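Local structure of D-alanine--D-alanine ligase (5D8D) at residues 48-51 / 52-56; 97-100 / 101-104; 257-260 / 261-265; 297-300 / 301-304. The protein catalyses the ATP-dependent joining of two D-alanines into the dipeptide D-alanyl-D-alanine, a building block for peptidoglycan of the bacterial cell wall. All blocks are in the same frame, centred on the assembly; numbering follows the deposited sequence.

Contact 1: 48-51 / 52-56; sequences QDRS and VTELV
Arg50 lays its bent side chain across that of Glu54, and the two meet in a salt bridge where the chain enters the 3-10 turns of residues 52-56. This is the connection between strands 41-45 and 60-63 of the small parallel sheet in the Rossmann-like N-terminal part of the ligase. Arg50 NH1 sits 3.1 Å from Glu54 OE1, and the bond is nearly straight (174°). Glu54 OE1 lies at the edge of the guanidinium, in its plane, yet the guanidinium and carboxylate planes are turned 73° apart. NH1 approaches OE1 on its anti side, and one bond joins the pair, not the two-bond grip of coplanar groups. Bends at chi2 and chi3 fold the arginine over to reach it, while the glutamate runs extended beyond CG; its other oxygen, OE2, comes to 3.8 Å from Ser51 CB. The backbone closes the same turn, with Glu54 N giving a hydrogen bond to Ser51 O at 3.1 Å. Val52 and Leu55 pack on helix 74-81; Leu82 of the second subunit rests against Ser51 and Val52. With its hydroxyl between backbone N and carbonyl carbon (chi1 60°), Thr53 turns OG1 to Ser51 OG, and the two oxygens share a hydrogen bond of 2.9 Å.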
ATOM      1  N   GLN A  48     -10.801  18.642   4.644  1.00 44.45           N
ATOM      2  CA  GLN A  48     -12.257  18.557   4.657  1.00 51.35           C
ATOM      3  C   GLN A  48     -12.909  19.849   4.122  1.00 49.93           C
ATOM      4  O   GLN A  48     -13.914  19.764   3.453  1.00 56.19           O
ATOM      5  CB  GLN A  48     -12.798  18.254   6.063  1.00 55.17           C
ATOM      6  CG  GLN A  48     -14.296  17.896   6.099  1.00 59.25           C
ATOM      7  CD  GLN A  48     -14.897  17.914   7.510  1.00 67.03           C
ATOM      8  OE1 GLN A  48     -15.301  18.982   8.037  1.00 65.98           O
ATOM      9  NE2 GLN A  48     -14.979  16.724   8.127  1.00 66.60           N
ATOM     10  N   ASP A  49     -12.359  21.019   4.440  1.00 48.34           N
ATOM     11  CA  ASP A  49     -12.957  22.305   4.071  1.00 51.47           C
ATOM     12  C   ASP A  49     -12.346  22.947   2.825  1.00 50.58           C
ATOM     13  O   ASP A  49     -13.042  23.628   2.074  1.00 51.43           O
ATOM     14  CB  ASP A  49     -12.847  23.320   5.229  1.00 56.89           C
ATOM     15  CG  ASP A  49     -13.489  22.827   6.577  1.00 59.90           C
ATOM     16  OD1 ASP A  49     -14.358  21.907   6.634  1.00 57.68           O
ATOM     17  OD2 ASP A  49     -13.084  23.407   7.607  1.00 60.69           O
ATOM     18  N   ARG A  50     -11.049  22.754   2.635  1.00 48.66           N
ATOM     19  CA  ARG A  50     -10.270  23.350   1.533  1.00 49.04           C
ATOM     20  C   ARG A  50      -9.890  22.256   0.573  1.00 48.45           C
ATOM     21  O   ARG A  50      -9.279  21.258   0.996  1.00 40.68           O
ATOM     22  CB  ARG A  50      -8.933  23.929   2.059  1.00 50.67           C
ATOM     23  CG  ARG A  50      -8.806  25.431   2.066  1.00 58.04           C
ATOM     24  CD  ARG A  50      -7.708  25.999   1.164  1.00 54.38           C
ATOM     25  NE  ARG A  50      -6.540  26.384   1.944  1.00 49.60           N
ATOM     26  CZ  ARG A  50      -5.568  27.196   1.530  1.00 49.77           C
ATOM     27  NH1 ARG A  50      -5.556  27.724   0.310  1.00 51.00           N
ATOM     28  NH2 ARG A  50      -4.565  27.472   2.357  1.00 52.38           N
ATOM     29  N   SER A  51     -10.180  22.470  -0.715  1.00 46.52           N
ATOM     30  CA  SER A  51      -9.775  21.547  -1.746  1.00 42.06           C
ATOM     31  C   SER A  51      -8.301  21.257  -1.613  1.00 39.73           C
ATOM     32  O   SER A  51      -7.525  22.178  -1.528  1.00 42.37           O
ATOM     33  CB  SER A  51     -10.027  22.132  -3.111  1.00 42.85           C
ATOM     34  OG  SER A  51      -9.678  21.204  -4.116  1.00 46.84           O
ATOM     35  N   VAL A  52      -7.921  19.979  -1.605  1.00 38.30           N
ATOM     36  CA  VAL A  52      -6.488  19.591  -1.690  1.00 38.79           C
ATOM     37  C   VAL A  52      -5.691  20.138  -2.887  1.00 36.74           C
ATOM     38  O   VAL A  52      -4.478  20.205  -2.838  1.00 37.57           O
ATOM     39  CB  VAL A  52      -6.288  18.077  -1.680  1.00 38.93           C
ATOM     40  CG1 VAL A  52      -6.876  17.492  -0.414  1.00 40.49           C
ATOM     41  CG2 VAL A  52      -6.901  17.416  -2.905  1.00 39.61           C
ATOM     42  N   THR A  53      -6.356  20.550  -3.951  1.00 41.79           N
ATOM     43  CA  THR A  53      -5.662  21.248  -5.062  1.00 43.67           C
ATOM     44  C   THR A  53      -4.996  22.542  -4.666  1.00 39.53           C
ATOM     45  O   THR A  53      -4.037  22.947  -5.287  1.00 39.01           O
ATOM     46  CB  THR A  53      -6.592  21.526  -6.262  1.00 43.61           C
ATOM     47  OG1 THR A  53      -7.706  22.350  -5.863  1.00 49.89           O
ATOM     48  CG2 THR A  53      -7.070  20.185  -6.836  1.00 42.45           C
ATOM     49  N   GLU A  54      -5.492  23.158  -3.601  1.00 46.14           N
ATOM     50  CA  GLU A  54      -4.939  24.422  -3.056  1.00 45.81           C
ATOM     51  C   GLU A  54      -3.614  24.283  -2.278  1.00 44.21           C
ATOM     52  O   GLU A  54      -3.010  25.282  -1.873  1.00 45.12           O
ATOM     53  CB  GLU A  54      -6.010  25.120  -2.223  1.00 45.76           C
ATOM     54  CG  GLU A  54      -7.274  25.412  -3.039  1.00 48.75           C
ATOM     55  CD  GLU A  54      -8.350  26.179  -2.280  1.00 55.79           C
ATOM     56  OE1 GLU A  54      -7.994  27.093  -1.508  1.00 57.60           O
ATOM     57  OE2 GLU A  54      -9.551  25.884  -2.473  1.00 53.63           O
ATOM     58  N   LEU A  55      -3.150  23.045  -2.129  1.00 42.67           N
ATOM     59  CA  LEU A  55      -1.839  22.735  -1.599  1.00 43.52           C
ATOM     60  C   LEU A  55      -0.730  23.224  -2.488  1.00 43.07           C
ATOM     61  O   LEU A  55       0.414  23.346  -2.046  1.00 42.09           O
ATOM     62  CB  LEU A  55      -1.676  21.208  -1.378  1.00 44.67           C
ATOM     63  CG  LEU A  55      -2.365  20.638  -0.121  1.00 46.10           C
ATOM     64  CD1 LEU A  55      -2.443  19.119  -0.162  1.00 47.71           C
ATOM     65  CD2 LEU A  55      -1.642  21.061   1.143  1.00 46.85           C
ATOM     66  N   VAL A  56      -1.056  23.511  -3.739  1.00 44.26           N
ATOM     67  CA  VAL A  56      -0.066  24.043  -4.677  1.00 44.81           C
ATOM     68  C   VAL A  56       0.493  25.405  -4.222  1.00 46.12           C
ATOM     69  O   VAL A  56       1.621  25.753  -4.548  1.00 46.65           O
ATOM     70  CB  VAL A  56      -0.669  24.075  -6.107  1.00 52.78           C
ATOM     71  CG1 VAL A  56      -1.563  25.303  -6.310  1.00 48.42           C
ATOM     72  CG2 VAL A  56       0.427  23.981  -7.153  1.00 61.51           C
TER

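Contact 2: 97-100 / 101-104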
ATOM      1  N   GLY A  97       1.020   0.246   6.228  1.00 41.92           N
ATOM      2  CA  GLY A  97       0.937   0.512   7.673  1.00 42.55           C
ATOM      3  C   GLY A  97      -0.469   0.694   8.227  1.00 47.17           C
ATOM      4  O   GLY A  97      -0.683   0.517   9.425  1.00 41.82           O
ATOM      5  N   MET A  98      -1.435   1.021   7.369  1.00 42.45           N
ATOM      6  CA  MET A  98      -2.802   1.173   7.812  1.00 46.67           C
ATOM      7  C   MET A  98      -3.488  -0.178   7.973  1.00 46.32           C
ATOM      8  O   MET A  98      -4.570  -0.260   8.565  1.00 43.19           O
ATOM      9  CB  MET A  98      -3.546   2.056   6.798  1.00 58.22           C
ATOM     10  CG  MET A  98      -4.971   2.500   7.177  1.00 71.93           C
ATOM     11  SD  MET A  98      -5.195   3.977   8.228  1.00 82.62           S
ATOM     12  CE  MET A  98      -6.985   4.116   8.220  1.00 72.99           C
ATOM     13  N   ASP A  99      -2.868  -1.229   7.434  1.00 50.52           N
ATOM     14  CA  ASP A  99      -3.421  -2.591   7.395  1.00 50.80           C
ATOM     15  C   ASP A  99      -2.538  -3.501   8.290  1.00 50.90           C
ATOM     16  O   ASP A  99      -1.352  -3.774   7.995  1.00 43.66           O
ATOM     17  CB  ASP A  99      -3.417  -3.051   5.927  1.00 55.36           C
ATOM     18  CG  ASP A  99      -4.270  -4.306   5.650  1.00 55.86           C
ATOM     19  OD1 ASP A  99      -4.234  -5.292   6.403  1.00 61.20           O
ATOM     20  OD2 ASP A  99      -4.959  -4.320   4.620  1.00 59.78           O
ATOM     21  N   LYS A 100      -3.127  -3.955   9.392  1.00 53.40           N
ATOM     22  CA  LYS A 100      -2.424  -4.816  10.341  1.00 55.01           C
ATOM     23  C   LYS A 100      -1.976  -6.128   9.720  1.00 55.70           C
ATOM     24  O   LYS A 100      -0.815  -6.554   9.933  1.00 53.51           O
ATOM     25  CB  LYS A 100      -3.272  -5.091  11.585  1.00 55.93           C
ATOM     26  CG  LYS A 100      -3.410  -3.890  12.489  1.00 56.36           C
ATOM     27  CD  LYS A 100      -4.311  -4.201  13.669  1.00 61.46           C
ATOM     28  CE  LYS A 100      -4.712  -2.941  14.421  1.00 61.75           C
ATOM     29  NZ  LYS A 100      -5.774  -2.176  13.714  1.00 64.29           N
ATOM     30  N   VAL A 101      -2.837  -6.753   8.909  1.00 53.93           N
ATOM     31  CA  VAL A 101      -2.428  -8.044   8.349  1.00 48.66           C
ATOM     32  C   VAL A 101      -1.355  -7.851   7.309  1.00 49.63           C
ATOM     33  O   VAL A 101      -0.376  -8.632   7.317  1.00 55.02           O
ATOM     34  CB  VAL A 101      -3.552  -9.010   7.878  1.00 51.25           C
ATOM     35  CG1 VAL A 101      -4.937  -8.606   8.373  1.00 49.10           C
ATOM     36  CG2 VAL A 101      -3.502  -9.305   6.380  1.00 51.44           C
ATOM     37  N   LYS A 102      -1.483  -6.821   6.448  1.00 45.51           N
ATOM     38  CA  LYS A 102      -0.467  -6.621   5.399  1.00 44.58           C
ATOM     39  C   LYS A 102       0.862  -6.223   5.972  1.00 44.08           C
ATOM     40  O   LYS A 102       1.895  -6.642   5.469  1.00 50.20           O
ATOM     41  CB  LYS A 102      -0.922  -5.645   4.304  1.00 49.23           C
ATOM     42  CG  LYS A 102      -2.037  -6.226   3.448  1.00 48.57           C
ATOM     43  CD  LYS A 102      -2.295  -5.399   2.218  1.00 52.02           C
ATOM     44  CE  LYS A 102      -3.426  -5.991   1.391  1.00 49.15           C
ATOM     45  NZ  LYS A 102      -4.752  -5.726   1.979  1.00 47.47           N
ATOM     46  N   THR A 103       0.840  -5.429   7.043  1.00 47.09           N
ATOM     47  CA  THR A 103       2.048  -5.123   7.814  1.00 43.96           C
ATOM     48  C   THR A 103       2.733  -6.419   8.328  1.00 43.88           C
ATOM     49  O   THR A 103       3.942  -6.578   8.219  1.00 40.85           O
ATOM     50  CB  THR A 103       1.715  -4.177   8.978  1.00 40.81           C
ATOM     51  OG1 THR A 103       1.278  -2.912   8.469  1.00 42.60           O
ATOM     52  CG2 THR A 103       2.939  -3.916   9.826  1.00 45.57           C
ATOM     53  N   LYS A 104       1.953  -7.322   8.903  1.00 45.40           N
ATOM     54  CA  LYS A 104       2.518  -8.567   9.458  1.00 51.02           C
ATOM     55  C   LYS A 104       3.044  -9.515   8.374  1.00 50.20           C
ATOM     56  O   LYS A 104       4.072 -10.153   8.563  1.00 44.54           O
ATOM     57  CB  LYS A 104       1.504  -9.301  10.320  1.00 49.19           C
ATOM     58  CG  LYS A 104       1.226  -8.653  11.652  1.00 52.69           C
ATOM     59  CD  LYS A 104      -0.147  -9.107  12.146  1.00 58.27           C
ATOM     60  CE  LYS A 104      -0.223  -9.415  13.623  1.00 61.21           C
ATOM     61  NZ  LYS A 104       0.464 -10.693  13.991  1.00 61.86           N
TER
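Asp99 grips Lys102 twice, once at each carboxylate oxygen. OD1 accepts the backbone Lys102 N at 3.1 Å, and OD2 forms a salt bridge with Lys102 NZ at 3.0 Å; both donors stand above the carboxylate plane. The lysine's aliphatic part crosses the carboxylate at a slant, CG lying 3.7 Å from Asp99 CG, and a bend at chi4 (76°) brings the ammonium back to the acid. A weaker bond runs from Val101 N to OD1. Asp99 is thus the N-cap of helix 100-108, its side chain taking up amides that have no earlier turn to bond to. The first main-chain bonds of the helix follow: Thr103 N to Asp99 O at 2.9 Å and Lys104 N to Lys100 O at 3.1 Å. Thr103 OG1 also stands 2.8 Å from Asp99 O, but Ile96 O competes for its proton. Further out, Gln92 of the second subunit bonds both Asp99 OD2 and Lys102 NZ, tying the cap into the dimer. Lys100 and Lys104 lead elsewhere: Lys100 NZ bonds Pro141 O, its side chain resting near Glu268, a predicted magnesium ligand, while Lys104 NZ forms a salt bridge with Glu176, within the predicted ATP-binding region.

Contact 3: 257-260 / 261-265; sequences MQDE and QGNFW
Met257 and Trp265 are tied by two 2.8 Å backbone hydrogen bonds, Met257 N to Trp265 O and Trp265 N to Met257 O. Asp259 N bonds Asn263 O, and Gly262 N returns to Asp259 O at 2.9 Å; with Gly262 at positive phi (96°) this is a type I turn with a G1 beta bulge, a classic beta-hairpin end. Side-chain bonds centre on Asp259, whose CG is folded between its N and carbonyl carbon (chi1 62°), bringing the carboxylate over the turn. OD1 takes Asn263 N at 2.7 Å and, weakly, Gln261 N. OD2 takes two donors: Trp265 NE1, at 3.0 Å and from above the carboxylate plane, and Asn263 ND2, at 3.3 Å on the syn lone pair. OD2 lies at the indole's edge, in its plane, though carboxylate and ring planes are 62° apart. Apolar packing is modest: Gln258 CG lies obliquely against Phe264 CE1 at 3.5 Å, and the CB atoms of Met257 and Trp265 sit side by side on one face, 4.1 Å apart. Backbone bonds of Gln258 with Arg182, in the predicted ATP-binding range, join strand 181-189 of the ATP-grasp sheet, and Phe264 packs on Leu235 and Leu238 of helix 229-245.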
ATOM      1  N   MET A 257       5.353  -6.309  21.788  1.00 55.86           N
ATOM      2  CA  MET A 257       5.135  -7.074  23.015  1.00 59.24           C
ATOM      3  C   MET A 257       6.467  -7.698  23.479  1.00 55.98           C
ATOM      4  O   MET A 257       7.264  -8.125  22.646  1.00 55.12           O
ATOM      5  CB  MET A 257       4.153  -8.198  22.701  1.00 65.73           C
ATOM      6  CG  MET A 257       3.127  -8.467  23.769  1.00 80.45           C
ATOM      7  SD  MET A 257       1.902  -7.157  23.876  1.00 82.91           S
ATOM      8  CE  MET A 257       0.424  -8.076  24.360  1.00 84.31           C
ATOM      9  N   GLN A 258       6.728  -7.745  24.786  1.00 51.84           N
ATOM     10  CA  GLN A 258       7.680  -8.749  25.324  1.00 48.89           C
ATOM     11  C   GLN A 258       6.928  -9.840  26.072  1.00 44.23           C
ATOM     12  O   GLN A 258       6.103  -9.529  26.888  1.00 47.45           O
ATOM     13  CB  GLN A 258       8.736  -8.145  26.241  1.00 51.22           C
ATOM     14  CG  GLN A 258       9.935  -9.095  26.491  1.00 52.89           C
ATOM     15  CD  GLN A 258      10.929  -8.617  27.554  1.00 55.53           C
ATOM     16  OE1 GLN A 258      12.174  -8.827  27.458  1.00 54.40           O
ATOM     17  NE2 GLN A 258      10.391  -7.988  28.587  1.00 57.34           N
ATOM     18  N   ASP A 259       7.204 -11.113  25.789  1.00 47.65           N
ATOM     19  CA  ASP A 259       6.474 -12.222  26.455  1.00 52.20           C
ATOM     20  C   ASP A 259       7.154 -12.602  27.753  1.00 54.35           C
ATOM     21  O   ASP A 259       8.294 -12.175  28.030  1.00 50.56           O
ATOM     22  CB  ASP A 259       6.237 -13.477  25.550  1.00 51.76           C
ATOM     23  CG  ASP A 259       7.533 -14.171  25.069  1.00 54.12           C
ATOM     24  OD1 ASP A 259       8.627 -13.996  25.651  1.00 52.07           O
ATOM     25  OD2 ASP A 259       7.453 -14.908  24.059  1.00 56.34           O
ATOM     26  N   GLU A 260       6.477 -13.429  28.538  1.00 55.93           N
ATOM     27  CA  GLU A 260       7.024 -13.833  29.841  1.00 61.09           C
ATOM     28  C   GLU A 260       8.293 -14.699  29.752  1.00 61.69           C
ATOM     29  O   GLU A 260       8.960 -14.881  30.747  1.00 62.63           O
ATOM     30  CB  GLU A 260       5.927 -14.449  30.732  1.00 60.22           C
ATOM     31  CG  GLU A 260       4.959 -13.361  31.214  1.00 59.79           C
ATOM     32  CD  GLU A 260       3.729 -13.854  31.944  1.00 64.17           C
ATOM     33  OE1 GLU A 260       3.341 -15.022  31.763  1.00 69.17           O
ATOM     34  OE2 GLU A 260       3.118 -13.041  32.671  1.00 69.82           O
ATOM     35  N   GLN A 261       8.650 -15.177  28.564  1.00 61.93           N
ATOM     36  CA  GLN A 261       9.937 -15.851  28.352  1.00 62.96           C
ATOM     37  C   GLN A 261      11.012 -14.931  27.746  1.00 57.73           C
ATOM     38  O   GLN A 261      12.107 -15.402  27.441  1.00 53.99           O
ATOM     39  CB  GLN A 261       9.751 -17.111  27.477  1.00 67.97           C
ATOM     40  CG  GLN A 261       8.926 -18.231  28.107  1.00 73.82           C
ATOM     41  CD  GLN A 261       7.436 -17.873  28.241  1.00 89.64           C
ATOM     42  OE1 GLN A 261       6.778 -17.507  27.250  1.00 95.58           O
ATOM     43  NE2 GLN A 261       6.898 -17.962  29.469  1.00 87.61           N
ATOM     44  N   GLY A 262      10.695 -13.642  27.542  1.00 58.02           N
ATOM     45  CA  GLY A 262      11.678 -12.620  27.090  1.00 55.95           C
ATOM     46  C   GLY A 262      11.767 -12.287  25.605  1.00 56.66           C
ATOM     47  O   GLY A 262      12.605 -11.473  25.187  1.00 58.77           O
ATOM     48  N   ASN A 263      10.926 -12.918  24.799  1.00 56.51           N
ATOM     49  CA  ASN A 263      10.921 -12.678  23.360  1.00 59.94           C
ATOM     50  C   ASN A 263      10.086 -11.463  22.959  1.00 55.77           C
ATOM     51  O   ASN A 263       9.023 -11.183  23.542  1.00 50.83           O
ATOM     52  CB  ASN A 263      10.336 -13.869  22.613  1.00 63.55           C
ATOM     53  CG  ASN A 263      11.092 -15.135  22.869  1.00 62.23           C
ATOM     54  OD1 ASN A 263      12.304 -15.170  22.683  1.00 50.35           O
ATOM     55  ND2 ASN A 263      10.379 -16.188  23.294  1.00 63.74           N
ATOM     56  N   PHE A 264      10.542 -10.782  21.917  1.00 52.27           N
ATOM     57  CA  PHE A 264       9.792  -9.678  21.399  1.00 50.56           C
ATOM     58  C   PHE A 264       8.870 -10.144  20.281  1.00 51.25           C
ATOM     59  O   PHE A 264       9.213 -11.015  19.508  1.00 49.81           O
ATOM     60  CB  PHE A 264      10.742  -8.597  20.967  1.00 48.30           C
ATOM     61  CG  PHE A 264      11.647  -8.131  22.067  1.00 48.79           C
ATOM     62  CD1 PHE A 264      11.118  -7.696  23.289  1.00 51.03           C
ATOM     63  CD2 PHE A 264      13.017  -8.104  21.886  1.00 48.14           C
ATOM     64  CE1 PHE A 264      11.952  -7.267  24.307  1.00 51.77           C
ATOM     65  CE2 PHE A 264      13.859  -7.681  22.905  1.00 52.83           C
ATOM     66  CZ  PHE A 264      13.326  -7.264  24.119  1.00 52.01           C
ATOM     67  N   TRP A 265       7.690  -9.544  20.220  1.00 52.46           N
ATOM     68  CA  TRP A 265       6.737  -9.784  19.168  1.00 49.93           C
ATOM     69  C   TRP A 265       6.199  -8.442  18.626  1.00 52.47           C
ATOM     70  O   TRP A 265       5.599  -7.683  19.370  1.00 52.14           O
ATOM     71  CB  TRP A 265       5.612 -10.612  19.726  1.00 51.52           C
ATOM     72  CG  TRP A 265       6.058 -11.973  20.166  1.00 60.34           C
ATOM     73  CD1 TRP A 265       6.321 -12.354  21.424  1.00 58.30           C
ATOM     74  CD2 TRP A 265       6.281 -13.133  19.338  1.00 65.40           C
ATOM     75  NE1 TRP A 265       6.683 -13.671  21.458  1.00 65.11           N
ATOM     76  CE2 TRP A 265       6.676 -14.177  20.189  1.00 66.02           C
ATOM     77  CE3 TRP A 265       6.178 -13.389  17.964  1.00 67.15           C
ATOM     78  CZ2 TRP A 265       6.988 -15.461  19.718  1.00 70.65           C
ATOM     79  CZ3 TRP A 265       6.479 -14.675  17.490  1.00 67.80           C
ATOM     80  CH2 TRP A 265       6.885 -15.690  18.368  1.00 71.62           C
TER

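Contact 4: 297-300 / 301-304; sequences VAIL and EQTL
Backbone bonding from Val297 to Leu304 shifts from a four-residue to a three-residue spacing: Glu301 N reaches Val297 O at 2.9 Å, whereas Gln302 N goes to Ile299 O, Thr303 N to Leu300 O and, in a type I turn, Leu304 N to Glu301 O at 3.2 Å. Among the side chains, Thr303 adds a polar bond. Its hydroxyl lies between its own N and carbonyl carbon (chi1 71°), from where OG1 donates to Leu300 O at 2.8 Å, in the carbonyl plane. Thr303 N meets the same oxygen from above that plane, 2.9 Å away, so Leu300 O is held by two bonds from one residue. Arg60 NE in turn bonds to Thr303 OG1, and Leu300 CD1 touches that hydroxyl oxygen at 3.8 Å. Gln302 runs side by side with Ile299, its CD 3.2 Å from Ile299 O, and its OE1 accepts from Gly88 N. On another side of the chain, Glu301 passes obliquely over Val297, with CG 3.3 Å from Val297 O and OE2 near Val297 CG1. Ile299 and Leu300 pack on strand 60-63, which brings the C-terminal helix 292-301 against the N-terminal parallel sheet. Bonds of the 3-10 kind thus follow the alpha-helical one, and a threonine hydroxyl bonding back to a carbonyl of the preceding turn is common in helices and helical turns.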
ATOM      1  N   VAL A 297      10.256  21.033  14.464  1.00 41.19           N
ATOM      2  CA  VAL A 297      11.225  21.412  13.436  1.00 42.13           C
ATOM      3  C   VAL A 297      11.974  20.169  12.844  1.00 42.81           C
ATOM      4  O   VAL A 297      12.194  20.066  11.632  1.00 42.22           O
ATOM      5  CB  VAL A 297      12.188  22.481  13.982  1.00 42.06           C
ATOM      6  CG1 VAL A 297      13.406  22.673  13.077  1.00 42.68           C
ATOM      7  CG2 VAL A 297      11.434  23.803  14.122  1.00 41.39           C
ATOM      8  N   ALA A 298      12.322  19.223  13.693  1.00 40.63           N
ATOM      9  CA  ALA A 298      13.082  18.061  13.254  1.00 42.41           C
ATOM     10  C   ALA A 298      12.245  17.138  12.345  1.00 46.24           C
ATOM     11  O   ALA A 298      12.755  16.590  11.357  1.00 46.25           O
ATOM     12  CB  ALA A 298      13.629  17.302  14.461  1.00 41.84           C
ATOM     13  N   ILE A 299      10.970  16.957  12.670  1.00 45.32           N
ATOM     14  CA  ILE A 299      10.066  16.265  11.769  1.00 41.24           C
ATOM     15  C   ILE A 299      10.045  17.014  10.410  1.00 40.41           C
ATOM     16  O   ILE A 299      10.234  16.419   9.364  1.00 42.67           O
ATOM     17  CB  ILE A 299       8.661  16.101  12.394  1.00 42.29           C
ATOM     18  CG1 ILE A 299       8.726  15.101  13.556  1.00 42.53           C
ATOM     19  CG2 ILE A 299       7.621  15.626  11.376  1.00 41.85           C
ATOM     20  CD1 ILE A 299       7.548  15.163  14.543  1.00 42.49           C
ATOM     21  N   LEU A 300       9.866  18.319  10.429  1.00 37.70           N
ATOM     22  CA  LEU A 300       9.759  19.076   9.190  1.00 38.52           C
ATOM     23  C   LEU A 300      11.070  19.050   8.369  1.00 38.70           C
ATOM     24  O   LEU A 300      11.057  19.224   7.158  1.00 37.19           O
ATOM     25  CB  LEU A 300       9.370  20.532   9.509  1.00 36.14           C
ATOM     26  CG  LEU A 300       9.009  21.428   8.333  1.00 37.66           C
ATOM     27  CD1 LEU A 300       7.875  20.811   7.529  1.00 37.86           C
ATOM     28  CD2 LEU A 300       8.588  22.781   8.854  1.00 36.70           C
ATOM     29  N   GLU A 301      12.200  18.873   9.040  1.00 43.63           N
ATOM     30  CA  GLU A 301      13.510  18.850   8.372  1.00 46.04           C
ATOM     31  C   GLU A 301      13.655  17.692   7.401  1.00 44.78           C
ATOM     32  O   GLU A 301      14.370  17.817   6.439  1.00 47.55           O
ATOM     33  CB  GLU A 301      14.641  18.842   9.391  1.00 51.19           C
ATOM     34  CG  GLU A 301      15.017  20.240   9.848  1.00 57.18           C
ATOM     35  CD  GLU A 301      15.993  20.231  11.000  1.00 62.35           C
ATOM     36  OE1 GLU A 301      16.249  19.122  11.507  1.00 61.54           O
ATOM     37  OE2 GLU A 301      16.490  21.326  11.380  1.00 64.63           O
ATOM     38  N   GLN A 302      12.919  16.610   7.604  1.00 48.95           N
ATOM     39  CA  GLN A 302      12.838  15.526   6.603  1.00 52.83           C
ATOM     40  C   GLN A 302      12.432  16.028   5.240  1.00 51.09           C
ATOM     41  O   GLN A 302      12.759  15.360   4.265  1.00 45.15           O
ATOM     42  CB  GLN A 302      11.817  14.445   6.954  1.00 53.37           C
ATOM     43  CG  GLN A 302      11.969  13.773   8.318  1.00 67.51           C
ATOM     44  CD  GLN A 302      10.618  13.316   8.937  1.00 63.88           C
ATOM     45  OE1 GLN A 302       9.644  13.016   8.219  1.00 67.74           O
ATOM     46  NE2 GLN A 302      10.581  13.223  10.263  1.00 52.38           N
ATOM     47  N   THR A 303      11.699  17.156   5.160  1.00 46.89           N
ATOM     48  CA  THR A 303      11.219  17.639   3.863  1.00 42.84           C
ATOM     49  C   THR A 303      12.240  18.402   3.018  1.00 46.27           C
ATOM     50  O   THR A 303      11.865  18.898   1.956  1.00 48.24           O
ATOM     51  CB  THR A 303       9.897  18.464   3.998  1.00 42.34           C
ATOM     52  OG1 THR A 303      10.093  19.743   4.621  1.00 41.55           O
ATOM     53  CG2 THR A 303       8.901  17.721   4.777  1.00 45.76           C
ATOM     54  N   LEU A 304      13.499  18.518   3.469  1.00 47.09           N
ATOM     55  CA  LEU A 304      14.548  19.282   2.757  1.00 50.20           C
ATOM     56  C   LEU A 304      15.434  18.360   1.929  1.00 51.67           C
ATOM     57  O   LEU A 304      15.510  17.147   2.221  1.00 61.52           O
ATOM     58  CB  LEU A 304      15.419  20.061   3.756  1.00 52.53           C
ATOM     59  CG  LEU A 304      14.720  21.184   4.558  1.00 54.94           C
ATOM     60  CD1 LEU A 304      15.554  21.614   5.752  1.00 54.70           C
ATOM     61  CD2 LEU A 304      14.353  22.400   3.728  1.00 48.87           C
TER

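Overall arrangement
All four are local contacts within continuous chain, but their settings differ. Contact 2 is buried, about 11 Å from the centre of the chain, and its charged side chains reach toward the predicted nucleotide and metal sites; contacts 1 and 3 lie at the surface, on opposite sides of the centre, and contact 4 is partly buried. Contacts 1 and 2 both meet the second subunit, by packing in contact 1, and in contact 2 by hydrogen bonds as well. Contacts 1 and 4 both pack on strands of the N-terminal sheet. Acidic side chains receive backbone amides in contacts 2 and 3, at a helix start and a hairpin turn; salt bridges occur in contacts 1 and 2; in contact 4 a hydroxyl donates to a main-chain carbonyl.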